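Local coordinates for colicin-B (Escherichia coli, PDB 1RH1), which kills Escherichia coli and closely related bacteria by forming channels that depolarise the cytoplasmic membrane and dissipate cellular energy, at residues Ser124-Glu129 / Val247-Gly252; Gln180-Ile185 / Ser284-Leu289; Leu174-Thr179 / Asn253-Gly258; Pro66-Arg71 / Pro240-Asp245. All coordinates share one frame; numbering follows the deposited sequence.

Interaction 1: Ser124-Glu129 / Val247-Gly252; sequences SFARLE and VISETG
Ser124 meets Gly252 through backbone and hydroxyl together. Gly252 N gives a weak bond to Ser124 O (3.1 Å), and Ser124 N returns an equally weak, longer bond to Gly252 O (3.4 Å). Ser124 OG adds a third bond, lying 3.2 Å from Gly252 O in the carbonyl plane, on a lone pair; a chi1 of 61° tucks the hydroxyl between the serine's own N and carbonyl carbon, within range of that oxygen. At Phe125 the chain turns a corner, and the ring leaves this contact for Val99 and Ala102 of helix 99-110. Ala126 lays CB against Val247 CG1. Regular antiparallel pairing resumes at Arg127, whose N reaches Ile248 O over 2.6 Å with 165° at the hydrogen, while Ile248 N returns to Arg127 O at 2.8 Å. Beyond its extended start the Arg127 chain bends at chi3, and NE forms a salt bridge with Glu250 OE1 (3.1 Å) at the guanidinium edge, the two flat groups being 29° apart; NH2 runs alongside Ile248 CG1. Leu128, on the other face of the sheet, sets CD1 beside Val247 CG2 at 3.9 Å. Glu129 crosses Ile248 at about a right angle. A one-residue slip in register separates the two short paired runs. On the strand's other edge, Phe125 and Ala126 both face Met182 of strand 179-186: a classic beta bulge in an antiparallel sheet.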
loop_
_atom_site.group_PDB
_atom_site.type_symbol
_atom_site.label_atom_id
_atom_site.label_comp_id
_atom_site.label_asym_id
_atom_site.label_seq_id
_atom_site.Cartn_x
_atom_site.Cartn_y
_atom_site.Cartn_z
ATOM N N SER A 124 6.616 1.438 -19.665
ATOM C CA SER A 124 6.123 0.530 -20.701
ATOM C C SER A 124 7.116 0.072 -21.764
ATOM O O SER A 124 7.948 0.874 -22.171
ATOM C CB SER A 124 4.941 1.177 -21.431
ATOM O OG SER A 124 5.333 2.383 -22.075
ATOM N N PHE A 125 7.037 -1.186 -22.232
ATOM C CA PHE A 125 7.855 -1.637 -23.338
ATOM C C PHE A 125 7.040 -2.113 -24.571
ATOM O O PHE A 125 7.545 -2.247 -25.694
ATOM C CB PHE A 125 8.814 -2.715 -22.792
ATOM C CG PHE A 125 8.278 -4.021 -22.238
ATOM C CD1 PHE A 125 8.054 -5.099 -23.093
ATOM C CD2 PHE A 125 8.000 -4.142 -20.882
ATOM C CE1 PHE A 125 7.546 -6.285 -22.589
ATOM C CE2 PHE A 125 7.493 -5.332 -20.393
ATOM C CZ PHE A 125 7.265 -6.396 -21.248
ATOM N N ALA A 126 5.720 -2.320 -24.404
ATOM C CA ALA A 126 4.786 -2.646 -25.487
ATOM C C ALA A 126 3.397 -2.196 -25.104
ATOM O O ALA A 126 3.008 -2.299 -23.940
ATOM C CB ALA A 126 4.655 -4.113 -25.746
ATOM N N ARG A 127 2.696 -1.673 -26.122
ATOM C CA ARG A 127 1.325 -1.148 -26.074
ATOM C C ARG A 127 0.370 -2.130 -26.725
ATOM O O ARG A 127 0.629 -2.620 -27.818
ATOM C CB ARG A 127 1.224 0.173 -26.828
ATOM C CG ARG A 127 -0.134 0.872 -26.753
ATOM C CD ARG A 127 -0.145 2.212 -27.469
ATOM N NE ARG A 127 0.213 2.038 -28.868
ATOM C CZ ARG A 127 -0.697 1.968 -29.850
ATOM N NH1 ARG A 127 -2.003 2.074 -29.594
ATOM N NH2 ARG A 127 -0.312 1.707 -31.103
ATOM N N LEU A 128 -0.743 -2.411 -26.058
ATOM C CA LEU A 128 -1.733 -3.364 -26.529
ATOM C C LEU A 128 -3.086 -2.882 -27.091
ATOM O O LEU A 128 -3.898 -2.175 -26.468
ATOM C CB LEU A 128 -1.972 -4.335 -25.383
ATOM C CG LEU A 128 -1.108 -5.566 -25.228
ATOM C CD1 LEU A 128 0.378 -5.300 -25.301
ATOM C CD2 LEU A 128 -1.479 -6.127 -23.907
ATOM N N GLU A 129 -3.331 -3.325 -28.326
ATOM C CA GLU A 129 -4.593 -3.081 -29.004
ATOM C C GLU A 129 -5.609 -3.982 -28.345
ATOM O O GLU A 129 -5.267 -5.141 -28.086
ATOM C CB GLU A 129 -4.531 -3.457 -30.448
ATOM C CG GLU A 129 -3.477 -2.624 -31.137
ATOM C CD GLU A 129 -3.282 -2.924 -32.613
ATOM O OE1 GLU A 129 -2.763 -2.058 -33.323
ATOM O OE2 GLU A 129 -3.636 -4.020 -33.056
ATOM N N VAL A 247 0.197 -6.109 -30.470
ATOM C CA VAL A 247 1.297 -5.800 -29.554
ATOM C C VAL A 247 2.243 -4.874 -30.295
ATOM O O VAL A 247 3.141 -5.266 -31.047
ATOM C CB VAL A 247 2.095 -7.080 -29.102
ATOM C CG1 VAL A 247 3.366 -6.734 -28.331
ATOM C CG2 VAL A 247 1.261 -7.866 -28.116
ATOM N N ILE A 248 1.987 -3.597 -30.040
ATOM C CA ILE A 248 2.763 -2.515 -30.607
ATOM C C ILE A 248 3.955 -2.302 -29.658
ATOM O O ILE A 248 3.776 -1.977 -28.479
ATOM C CB ILE A 248 1.877 -1.230 -30.690
ATOM C CG1 ILE A 248 0.455 -1.480 -31.196
ATOM C CG2 ILE A 248 2.620 -0.262 -31.611
ATOM C CD1 ILE A 248 0.342 -1.768 -32.682
ATOM N N SER A 249 5.194 -2.486 -30.124
ATOM C CA SER A 249 6.365 -2.279 -29.265
ATOM C C SER A 249 6.787 -0.831 -29.204
ATOM O O SER A 249 7.347 -0.297 -30.164
ATOM C CB SER A 249 7.568 -3.100 -29.748
ATOM O OG SER A 249 7.775 -4.190 -28.853
ATOM N N GLU A 250 6.501 -0.178 -28.074
ATOM C CA GLU A 250 6.855 1.237 -27.911
ATOM C C GLU A 250 7.382 1.478 -26.512
ATOM O O GLU A 250 6.710 1.079 -25.560
ATOM C CB GLU A 250 5.662 2.179 -28.073
ATOM C CG GLU A 250 4.745 2.020 -29.289
ATOM C CD GLU A 250 3.443 2.829 -29.190
ATOM O OE1 GLU A 250 3.009 3.145 -28.070
ATOM O OE2 GLU A 250 2.860 3.146 -30.237
ATOM N N THR A 251 8.546 2.129 -26.360
ATOM C CA THR A 251 9.093 2.442 -25.038
ATOM C C THR A 251 8.356 3.647 -24.459
ATOM O O THR A 251 7.863 4.474 -25.227
ATOM C CB THR A 251 10.614 2.779 -25.101
ATOM O OG1 THR A 251 11.275 1.683 -25.705
ATOM C CG2 THR A 251 11.243 2.966 -23.736
ATOM N N GLY A 252 8.219 3.796 -23.135
ATOM C CA GLY A 252 7.601 5.011 -22.667
ATOM C C GLY A 252 7.486 5.353 -21.194
ATOM O O GLY A 252 6.701 4.786 -20.428
#

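Interaction 2: Gln180-Ile185 / Ser284-Leu289; sequences QYMAII and SAVEIL
Met182 and Val286 reach toward each other tip to tip, with Met182 CE 3.4 Å from Val286 CG2. The sulfur shares the contact: Met182 SD stands 4.0 Å from Val286 CB, and both methyls of the valine lie at about the same distance from it. Bends at chi2 (-129°) and chi3 (59°) turn the end of the methionine so that methyl and sulfur both reach the valine. The second touching point is Gln180, whose extended chain carries the amide to the backbone where strand 281-286 has given way to loop; Gln180 CD is 3.9 Å from Glu287 O and equally far from Leu289 N. Leu289 covers the same amide with its CB and CD1.

The backbones themselves stay apart, Met182 CA to Val286 CA being 8.6 Å. That spacing, with the strands in different sheets and side chains between them, is consistent with face-to-face packing of two beta sheets: strand 179-186 belongs to the small antiparallel sheet, strand 281-286 to the large mixed one, and their side chains meet in a fully buried layer.

Further out, Leu128 packs on both Gln180 and Met182 within the antiparallel sheet. Ser284 OG bonds to Leu171 O, a polar tie between the two sheets. Leu294 and Arg297 of the long helix 291-340 touch both Gln180 and Leu289. Glu287 turns away from this interface, and its OE2 is hydrogen-bonded to Ser24 OG, at the end of the TonB box.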
loop_
_atom_site.group_PDB
_atom_site.type_symbol
_atom_site.label_atom_id
_atom_site.label_comp_id
_atom_site.label_asym_id
_atom_site.label_seq_id
_atom_site.Cartn_x
_atom_site.Cartn_y
_atom_site.Cartn_z
ATOM N N GLN A 180 -4.502 -0.656 -22.267
ATOM C CA GLN A 180 -3.588 -1.527 -21.529
ATOM C C GLN A 180 -2.199 -1.597 -22.148
ATOM O O GLN A 180 -2.021 -1.808 -23.347
ATOM C CB GLN A 180 -4.195 -2.936 -21.441
ATOM C CG GLN A 180 -3.387 -4.095 -20.864
ATOM C CD GLN A 180 -4.050 -5.428 -21.150
ATOM O OE1 GLN A 180 -4.581 -6.070 -20.268
ATOM N NE2 GLN A 180 -4.096 -5.926 -22.366
ATOM N N TYR A 181 -1.209 -1.390 -21.279
ATOM C CA TYR A 181 0.206 -1.434 -21.613
ATOM C C TYR A 181 0.930 -2.643 -21.033
ATOM O O TYR A 181 0.384 -3.297 -20.152
ATOM C CB TYR A 181 0.843 -0.187 -21.085
ATOM C CG TYR A 181 0.479 0.994 -21.939
ATOM C CD1 TYR A 181 -0.712 1.686 -21.748
ATOM C CD2 TYR A 181 1.372 1.379 -22.935
ATOM C CE1 TYR A 181 -1.011 2.770 -22.564
ATOM C CE2 TYR A 181 1.074 2.467 -23.749
ATOM C CZ TYR A 181 -0.115 3.146 -23.551
ATOM O OH TYR A 181 -0.400 4.210 -24.370
ATOM N N MET A 182 2.117 -3.015 -21.518
ATOM C CA MET A 182 2.935 -3.994 -20.820
ATOM C C MET A 182 4.202 -3.273 -20.400
ATOM O O MET A 182 4.853 -2.635 -21.227
ATOM C CB MET A 182 3.245 -5.165 -21.725
ATOM C CG MET A 182 1.983 -5.993 -21.903
ATOM S SD MET A 182 2.258 -7.737 -21.585
ATOM C CE MET A 182 2.810 -7.598 -19.916
ATOM N N ALA A 183 4.521 -3.348 -19.103
ATOM C CA ALA A 183 5.586 -2.577 -18.493
ATOM C C ALA A 183 6.561 -3.327 -17.631
ATOM O O ALA A 183 6.314 -4.472 -17.279
ATOM C CB ALA A 183 5.031 -1.526 -17.596
ATOM N N ILE A 184 7.672 -2.680 -17.252
ATOM C CA ILE A 184 8.616 -3.251 -16.308
ATOM C C ILE A 184 8.515 -2.494 -15.006
ATOM O O ILE A 184 8.786 -1.304 -14.941
ATOM C CB ILE A 184 10.057 -3.186 -16.871
ATOM C CG1 ILE A 184 10.999 -3.667 -15.798
ATOM C CG2 ILE A 184 10.411 -1.798 -17.357
ATOM C CD1 ILE A 184 12.451 -3.583 -16.233
ATOM N N ILE A 185 8.095 -3.148 -13.940
ATOM C CA ILE A 185 8.024 -2.450 -12.684
ATOM C C ILE A 185 9.232 -2.718 -11.827
ATOM O O ILE A 185 9.997 -3.645 -12.032
ATOM C CB ILE A 185 6.733 -2.838 -11.948
ATOM C CG1 ILE A 185 6.488 -4.313 -11.833
ATOM C CG2 ILE A 185 5.618 -2.249 -12.763
ATOM C CD1 ILE A 185 5.201 -4.700 -11.081
ATOM N N SER A 284 6.207 -14.319 -17.660
ATOM C CA SER A 284 5.039 -13.480 -17.431
ATOM C C SER A 284 3.899 -13.772 -18.395
ATOM O O SER A 284 4.101 -13.750 -19.609
ATOM C CB SER A 284 5.404 -12.026 -17.576
ATOM O OG SER A 284 4.288 -11.272 -17.122
ATOM N N ALA A 285 2.685 -13.995 -17.880
ATOM C CA ALA A 285 1.554 -14.378 -18.712
ATOM C C ALA A 285 0.331 -13.496 -18.520
ATOM O O ALA A 285 -0.453 -13.666 -17.579
ATOM C CB ALA A 285 1.171 -15.814 -18.399
ATOM N N VAL A 286 0.145 -12.588 -19.477
ATOM C CA VAL A 286 -0.913 -11.586 -19.453
ATOM C C VAL A 286 -2.113 -11.851 -20.350
ATOM O O VAL A 286 -2.011 -12.400 -21.433
ATOM C CB VAL A 286 -0.233 -10.233 -19.797
ATOM C CG1 VAL A 286 -1.201 -9.084 -20.024
ATOM C CG2 VAL A 286 0.627 -9.875 -18.601
ATOM N N GLU A 287 -3.264 -11.373 -19.908
ATOM C CA GLU A 287 -4.528 -11.426 -20.616
ATOM C C GLU A 287 -4.882 -10.104 -21.316
ATOM O O GLU A 287 -5.133 -9.091 -20.653
ATOM C CB GLU A 287 -5.568 -11.792 -19.600
ATOM C CG GLU A 287 -6.974 -11.928 -20.129
ATOM C CD GLU A 287 -7.952 -12.228 -19.014
ATOM O OE1 GLU A 287 -8.665 -13.224 -19.126
ATOM O OE2 GLU A 287 -7.988 -11.472 -18.038
ATOM N N ILE A 288 -4.895 -10.093 -22.661
ATOM C CA ILE A 288 -5.248 -8.944 -23.502
ATOM C C ILE A 288 -6.729 -8.653 -23.200
ATOM O O ILE A 288 -7.580 -9.490 -23.509
ATOM C CB ILE A 288 -5.105 -9.236 -25.054
ATOM C CG1 ILE A 288 -4.431 -10.573 -25.322
ATOM C CG2 ILE A 288 -4.271 -8.173 -25.723
ATOM C CD1 ILE A 288 -5.371 -11.814 -25.106
ATOM N N LEU A 289 -7.064 -7.524 -22.531
ATOM C CA LEU A 289 -8.426 -7.107 -22.170
ATOM C C LEU A 289 -9.145 -6.427 -23.338
ATOM O O LEU A 289 -8.550 -5.688 -24.126
ATOM C CB LEU A 289 -8.339 -6.154 -20.955
ATOM C CG LEU A 289 -8.647 -6.554 -19.492
ATOM C CD1 LEU A 289 -7.778 -7.668 -18.952
ATOM C CD2 LEU A 289 -8.302 -5.381 -18.627
#

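Interaction 3: Leu174-Thr179 / Asn253-Gly258; sequences LMQNGT and NYVEAG
Leu174 and Gln176, at the end of the first strand of the beta hairpin 169-176/179-186, press on Val255 of strand 252-256. Leu174 CD1 approaches Val255 CG2 to 3.7 Å, the two side chains slanting across one another. From the opposite direction to Val255 comes Gln176, bent at chi2, and its amide rests on the valine: Gln176 OE1 is 3.7 Å from Val255 CG2 and Gln176 NE2 is 4.0 Å from Val255 CG1. A chi1 of -63° places Val255 CG2 between its own N and carbonyl carbon, where it serves both partners. The other methyl of Leu174 covers backbone, with CD2 3.3 Å from Gly258 N and Ala257 C also close.

The axes of the short runs 174-176 and 253-256 pass 9.8 Å apart, with 96° between their directions, and no hydrogen bond joins the segments. Yet both strands belong to one antiparallel sheet, separated there by strands 179-186 and 121-128, so a near-perpendicular crossing is consistent with a strongly curled sheet. The hairpin reverses through Asn177 and Gly178, whose positive phi values fit a type I' turn, closed by Gln176 N to Thr179 O at 3.1 Å. Ala122 of strand 121-128 and Ala183 enclose Leu174 further. Glu256 points elsewhere and forms a salt bridge with Arg119, which also bonds to Gly258 O.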
loop_
_atom_site.group_PDB
_atom_site.type_symbol
_atom_site.label_atom_id
_atom_site.label_comp_id
_atom_site.label_asym_id
_atom_site.label_seq_id
_atom_site.Cartn_x
_atom_site.Cartn_y
_atom_site.Cartn_z
ATOM N N LEU A 174 0.207 -2.472 -17.399
ATOM C CA LEU A 174 -0.069 -1.124 -16.941
ATOM C C LEU A 174 -1.299 -0.565 -17.607
ATOM O O LEU A 174 -1.322 -0.277 -18.814
ATOM C CB LEU A 174 1.063 -0.155 -17.286
ATOM C CG LEU A 174 1.864 0.527 -16.257
ATOM C CD1 LEU A 174 2.290 1.811 -16.864
ATOM C CD2 LEU A 174 1.092 0.748 -14.993
ATOM N N MET A 175 -2.311 -0.353 -16.784
ATOM C CA MET A 175 -3.502 0.278 -17.303
ATOM C C MET A 175 -3.242 1.776 -17.365
ATOM O O MET A 175 -3.196 2.445 -16.337
ATOM C CB MET A 175 -4.640 -0.055 -16.376
ATOM C CG MET A 175 -5.946 -0.445 -17.056
ATOM S SD MET A 175 -5.801 -1.821 -18.187
ATOM C CE MET A 175 -6.353 -0.677 -19.383
ATOM N N GLN A 176 -2.981 2.325 -18.555
ATOM C CA GLN A 176 -2.738 3.752 -18.674
ATOM C C GLN A 176 -3.657 4.457 -19.649
ATOM O O GLN A 176 -3.427 4.478 -20.859
ATOM C CB GLN A 176 -1.337 4.010 -19.108
ATOM C CG GLN A 176 -0.401 3.691 -17.994
ATOM C CD GLN A 176 0.566 4.822 -17.701
ATOM O OE1 GLN A 176 0.581 5.357 -16.586
ATOM N NE2 GLN A 176 1.388 5.200 -18.696
ATOM N N ASN A 177 -4.681 5.082 -19.045
ATOM C CA ASN A 177 -5.762 5.842 -19.676
ATOM C C ASN A 177 -6.733 5.003 -20.469
ATOM O O ASN A 177 -7.086 5.293 -21.617
ATOM C CB ASN A 177 -5.221 6.959 -20.602
ATOM C CG ASN A 177 -4.766 8.163 -19.793
ATOM O OD1 ASN A 177 -5.533 8.738 -19.018
ATOM N ND2 ASN A 177 -3.502 8.568 -19.926
ATOM N N GLY A 178 -7.173 3.937 -19.803
ATOM C CA GLY A 178 -8.130 3.037 -20.391
ATOM C C GLY A 178 -7.509 2.141 -21.442
ATOM O O GLY A 178 -8.192 1.206 -21.841
ATOM N N THR A 179 -6.281 2.382 -21.946
ATOM C CA THR A 179 -5.588 1.487 -22.873
ATOM C C THR A 179 -4.536 0.682 -22.092
ATOM O O THR A 179 -3.766 1.265 -21.319
ATOM C CB THR A 179 -4.926 2.299 -24.062
ATOM O OG1 THR A 179 -3.526 2.007 -24.075
ATOM C CG2 THR A 179 -5.130 3.799 -23.969
ATOM N N ASN A 253 8.276 6.380 -20.909
ATOM C CA ASN A 253 8.193 7.232 -19.735
ATOM C C ASN A 253 7.978 6.758 -18.304
ATOM O O ASN A 253 7.096 5.985 -17.972
ATOM C CB ASN A 253 7.147 8.278 -20.084
ATOM C CG ASN A 253 7.351 8.992 -21.429
ATOM O OD1 ASN A 253 8.363 8.857 -22.119
ATOM N ND2 ASN A 253 6.372 9.779 -21.876
ATOM N N TYR A 254 8.772 7.277 -17.392
ATOM C CA TYR A 254 8.713 6.932 -15.988
ATOM C C TYR A 254 7.431 7.375 -15.285
ATOM O O TYR A 254 7.175 8.528 -14.908
ATOM C CB TYR A 254 9.949 7.543 -15.350
ATOM C CG TYR A 254 10.243 7.191 -13.902
ATOM C CD1 TYR A 254 10.617 5.903 -13.535
ATOM C CD2 TYR A 254 10.179 8.190 -12.959
ATOM C CE1 TYR A 254 10.935 5.629 -12.211
ATOM C CE2 TYR A 254 10.492 7.922 -11.637
ATOM C CZ TYR A 254 10.870 6.646 -11.267
ATOM O OH TYR A 254 11.204 6.400 -9.948
ATOM N N VAL A 255 6.584 6.377 -15.127
ATOM C CA VAL A 255 5.308 6.592 -14.474
ATOM C C VAL A 255 5.160 5.782 -13.189
ATOM O O VAL A 255 6.029 5.008 -12.804
ATOM C CB VAL A 255 4.140 6.235 -15.450
ATOM C CG1 VAL A 255 4.198 7.183 -16.626
ATOM C CG2 VAL A 255 4.210 4.785 -15.924
ATOM N N GLU A 256 4.043 5.985 -12.504
ATOM C CA GLU A 256 3.691 5.189 -11.356
ATOM C C GLU A 256 3.024 3.924 -11.860
ATOM O O GLU A 256 2.297 3.956 -12.861
ATOM C CB GLU A 256 2.733 5.958 -10.489
ATOM C CG GLU A 256 2.229 5.142 -9.318
ATOM C CD GLU A 256 1.302 5.866 -8.365
ATOM O OE1 GLU A 256 1.073 5.316 -7.301
ATOM O OE2 GLU A 256 0.798 6.948 -8.655
ATOM N N ALA A 257 3.252 2.815 -11.148
ATOM C CA ALA A 257 2.654 1.538 -11.508
ATOM C C ALA A 257 1.172 1.476 -11.179
ATOM O O ALA A 257 0.667 2.333 -10.444
ATOM C CB ALA A 257 3.334 0.395 -10.777
ATOM N N GLY A 258 0.501 0.449 -11.735
ATOM C CA GLY A 258 -0.917 0.254 -11.549
ATOM C C GLY A 258 -1.316 -0.089 -10.128
ATOM O O GLY A 258 -0.513 -0.462 -9.287
#

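Interaction 4: Pro66-Arg71 / Pro240-Asp245; sequences PGIIRR and PEIQED
Glu244 is pushed against the strand start at Arg70 and Arg71, and a bend at chi2 (-62°) spreads its carboxylate between them. Glu244 OE1 lies in the guanidinium plane of Arg70, at its edge, 3.4 Å from Arg70 NH1; the bond is straight (173° at the hydrogen) but long, hence a weak one within a salt bridge. The planes of the two groups are turned 53° apart. Glu244 OE2 sits 3.2 Å from Arg71 CB, touching its aliphatic root rather than its charge, while Glu244 CG rests 3.4 Å from Ile69 O.

Ile242 supplies the apolar half. Its CG2 meets Ile68 CG2 at 3.5 Å, the side chains crossing at about a right angle, and the same methyl lies 3.4 Å above one face of the Arg70 guanidinium, offset toward the rim. Arg71, extended from CG to NE, runs past the backbone of the loop, with CD 3.5 Å from Asp245 O.

Arg70 NE is also hydrogen-bonded to Val63 O, a second hold on the guanidinium. The contact thus lays the loop 240-245, which precedes strand 247-248, over the beginning of strand 70-73, itself paired antiparallel with strand 139-146, whose Leu141 and Val143 pack on Ile69.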
loop_
_atom_site.group_PDB
_atom_site.type_symbol
_atom_site.label_atom_id
_atom_site.label_comp_id
_atom_site.label_asym_id
_atom_site.label_seq_id
_atom_site.Cartn_x
_atom_site.Cartn_y
_atom_site.Cartn_z
ATOM N N PRO A 66 13.993 -14.153 -24.557
ATOM C CA PRO A 66 13.769 -13.226 -23.457
ATOM C C PRO A 66 13.637 -11.792 -23.929
ATOM O O PRO A 66 14.324 -11.312 -24.843
ATOM C CB PRO A 66 14.935 -13.490 -22.517
ATOM C CG PRO A 66 16.027 -14.100 -23.349
ATOM C CD PRO A 66 15.271 -14.855 -24.425
ATOM N N GLY A 67 12.573 -11.232 -23.342
ATOM C CA GLY A 67 12.156 -9.868 -23.590
ATOM C C GLY A 67 11.179 -9.723 -24.734
ATOM O O GLY A 67 10.499 -8.709 -24.799
ATOM N N ILE A 68 11.082 -10.694 -25.648
ATOM C CA ILE A 68 10.164 -10.619 -26.785
ATOM C C ILE A 68 8.794 -11.288 -26.534
ATOM O O ILE A 68 8.654 -12.516 -26.484
ATOM C CB ILE A 68 10.901 -11.241 -28.046
ATOM C CG1 ILE A 68 12.141 -10.434 -28.422
ATOM C CG2 ILE A 68 10.002 -11.180 -29.267
ATOM C CD1 ILE A 68 13.031 -10.988 -29.564
ATOM N N ILE A 69 7.763 -10.430 -26.413
ATOM C CA ILE A 69 6.362 -10.815 -26.210
ATOM C C ILE A 69 5.792 -11.626 -27.359
ATOM O O ILE A 69 6.008 -11.335 -28.543
ATOM C CB ILE A 69 5.444 -9.591 -26.044
ATOM C CG1 ILE A 69 5.933 -8.701 -24.935
ATOM C CG2 ILE A 69 4.047 -10.047 -25.687
ATOM C CD1 ILE A 69 5.104 -7.423 -24.821
ATOM N N ARG A 70 5.033 -12.647 -26.931
ATOM C CA ARG A 70 4.370 -13.604 -27.802
ATOM C C ARG A 70 2.966 -13.966 -27.343
ATOM O O ARG A 70 2.640 -14.187 -26.178
ATOM C CB ARG A 70 5.170 -14.882 -27.889
ATOM C CG ARG A 70 6.554 -14.734 -28.455
ATOM C CD ARG A 70 6.565 -14.535 -29.949
ATOM N NE ARG A 70 7.540 -15.477 -30.473
ATOM C CZ ARG A 70 7.608 -15.893 -31.735
ATOM N NH1 ARG A 70 6.750 -15.444 -32.654
ATOM N NH2 ARG A 70 8.536 -16.800 -32.051
ATOM N N ARG A 71 2.166 -14.034 -28.399
ATOM C CA ARG A 71 0.763 -14.355 -28.361
ATOM C C ARG A 71 0.616 -15.865 -28.504
ATOM O O ARG A 71 0.811 -16.473 -29.562
ATOM C CB ARG A 71 0.174 -13.549 -29.484
ATOM C CG ARG A 71 -1.308 -13.614 -29.638
ATOM C CD ARG A 71 -1.719 -12.477 -30.544
ATOM N NE ARG A 71 -3.162 -12.551 -30.692
ATOM C CZ ARG A 71 -4.001 -11.772 -29.999
ATOM N NH1 ARG A 71 -3.553 -10.866 -29.122
ATOM N NH2 ARG A 71 -5.320 -11.903 -30.183
ATOM N N PRO A 240 15.121 -10.605 -36.787
ATOM C CA PRO A 240 15.214 -10.168 -35.406
ATOM C C PRO A 240 14.024 -9.432 -34.841
ATOM O O PRO A 240 13.970 -9.271 -33.624
ATOM C CB PRO A 240 16.472 -9.349 -35.378
ATOM C CG PRO A 240 16.583 -8.795 -36.764
ATOM C CD PRO A 240 16.212 -10.024 -37.570
ATOM N N GLU A 241 13.067 -9.011 -35.681
ATOM C CA GLU A 241 11.914 -8.305 -35.164
ATOM C C GLU A 241 10.875 -9.042 -34.342
ATOM O O GLU A 241 10.724 -8.695 -33.165
ATOM C CB GLU A 241 11.167 -7.601 -36.281
ATOM C CG GLU A 241 11.634 -6.151 -36.378
ATOM C CD GLU A 241 11.608 -5.398 -35.048
ATOM O OE1 GLU A 241 10.530 -5.226 -34.476
ATOM O OE2 GLU A 241 12.667 -4.996 -34.567
ATOM N N ILE A 242 10.178 -10.063 -34.867
ATOM C CA ILE A 242 9.116 -10.792 -34.165
ATOM C C ILE A 242 8.031 -9.761 -33.792
ATOM O O ILE A 242 7.972 -9.200 -32.687
ATOM C CB ILE A 242 9.663 -11.538 -32.872
ATOM C CG1 ILE A 242 10.636 -12.648 -33.135
ATOM C CG2 ILE A 242 8.517 -12.305 -32.260
ATOM C CD1 ILE A 242 11.917 -12.293 -33.879
ATOM N N GLN A 243 7.211 -9.435 -34.802
ATOM C CA GLN A 243 6.103 -8.499 -34.643
ATOM C C GLN A 243 4.831 -9.275 -34.373
ATOM O O GLN A 243 4.411 -10.056 -35.222
ATOM C CB GLN A 243 5.896 -7.675 -35.906
ATOM C CG GLN A 243 7.187 -7.030 -36.356
ATOM C CD GLN A 243 7.021 -6.036 -37.491
ATOM O OE1 GLN A 243 6.585 -4.909 -37.258
ATOM N NE2 GLN A 243 7.386 -6.401 -38.727
ATOM N N GLU A 244 4.226 -9.127 -33.195
ATOM C CA GLU A 244 2.969 -9.797 -32.893
ATOM C C GLU A 244 1.800 -8.918 -33.276
ATOM O O GLU A 244 1.936 -7.688 -33.344
ATOM C CB GLU A 244 2.830 -10.111 -31.414
ATOM C CG GLU A 244 3.645 -11.301 -30.926
ATOM C CD GLU A 244 3.295 -12.642 -31.564
ATOM O OE1 GLU A 244 4.198 -13.466 -31.700
ATOM O OE2 GLU A 244 2.133 -12.868 -31.921
ATOM N N ASP A 245 0.642 -9.519 -33.559
ATOM C CA ASP A 245 -0.505 -8.707 -33.882
ATOM C C ASP A 245 -1.184 -8.336 -32.565
ATOM O O ASP A 245 -1.394 -9.153 -31.657
ATOM C CB ASP A 245 -1.428 -9.497 -34.823
ATOM C CG ASP A 245 -0.837 -9.779 -36.216
ATOM O OD1 ASP A 245 -0.249 -8.870 -36.809
ATOM O OD2 ASP A 245 -0.969 -10.903 -36.721
#

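Interactions 1, 2 and 3 share one antiparallel sheet, and probable backbone hydrogen bonds connect them: Ala126 O to Met182 N (2.7 Å) joins 1 to 2, and Tyr181 N to Leu174 O (2.7 Å) joins 2 to 3. Their centres lie about 10 to 11 Å apart. Interaction 4 is attached by packing, Ile69 CD1 reaching Ala126 CB of interaction 1 at 3.5 Å; the centres of 3 and 4 are about 21 Å apart, without touch. The segments 240-245, 247-252 and 253-258 follow one another nearly end to end, so one run of chain serves interactions 4, 1 and 3 in turn. Interactions 2 and 4 both reach the large mixed sheet, and interaction 2 also touches, through Glu287, the end of the TonB box.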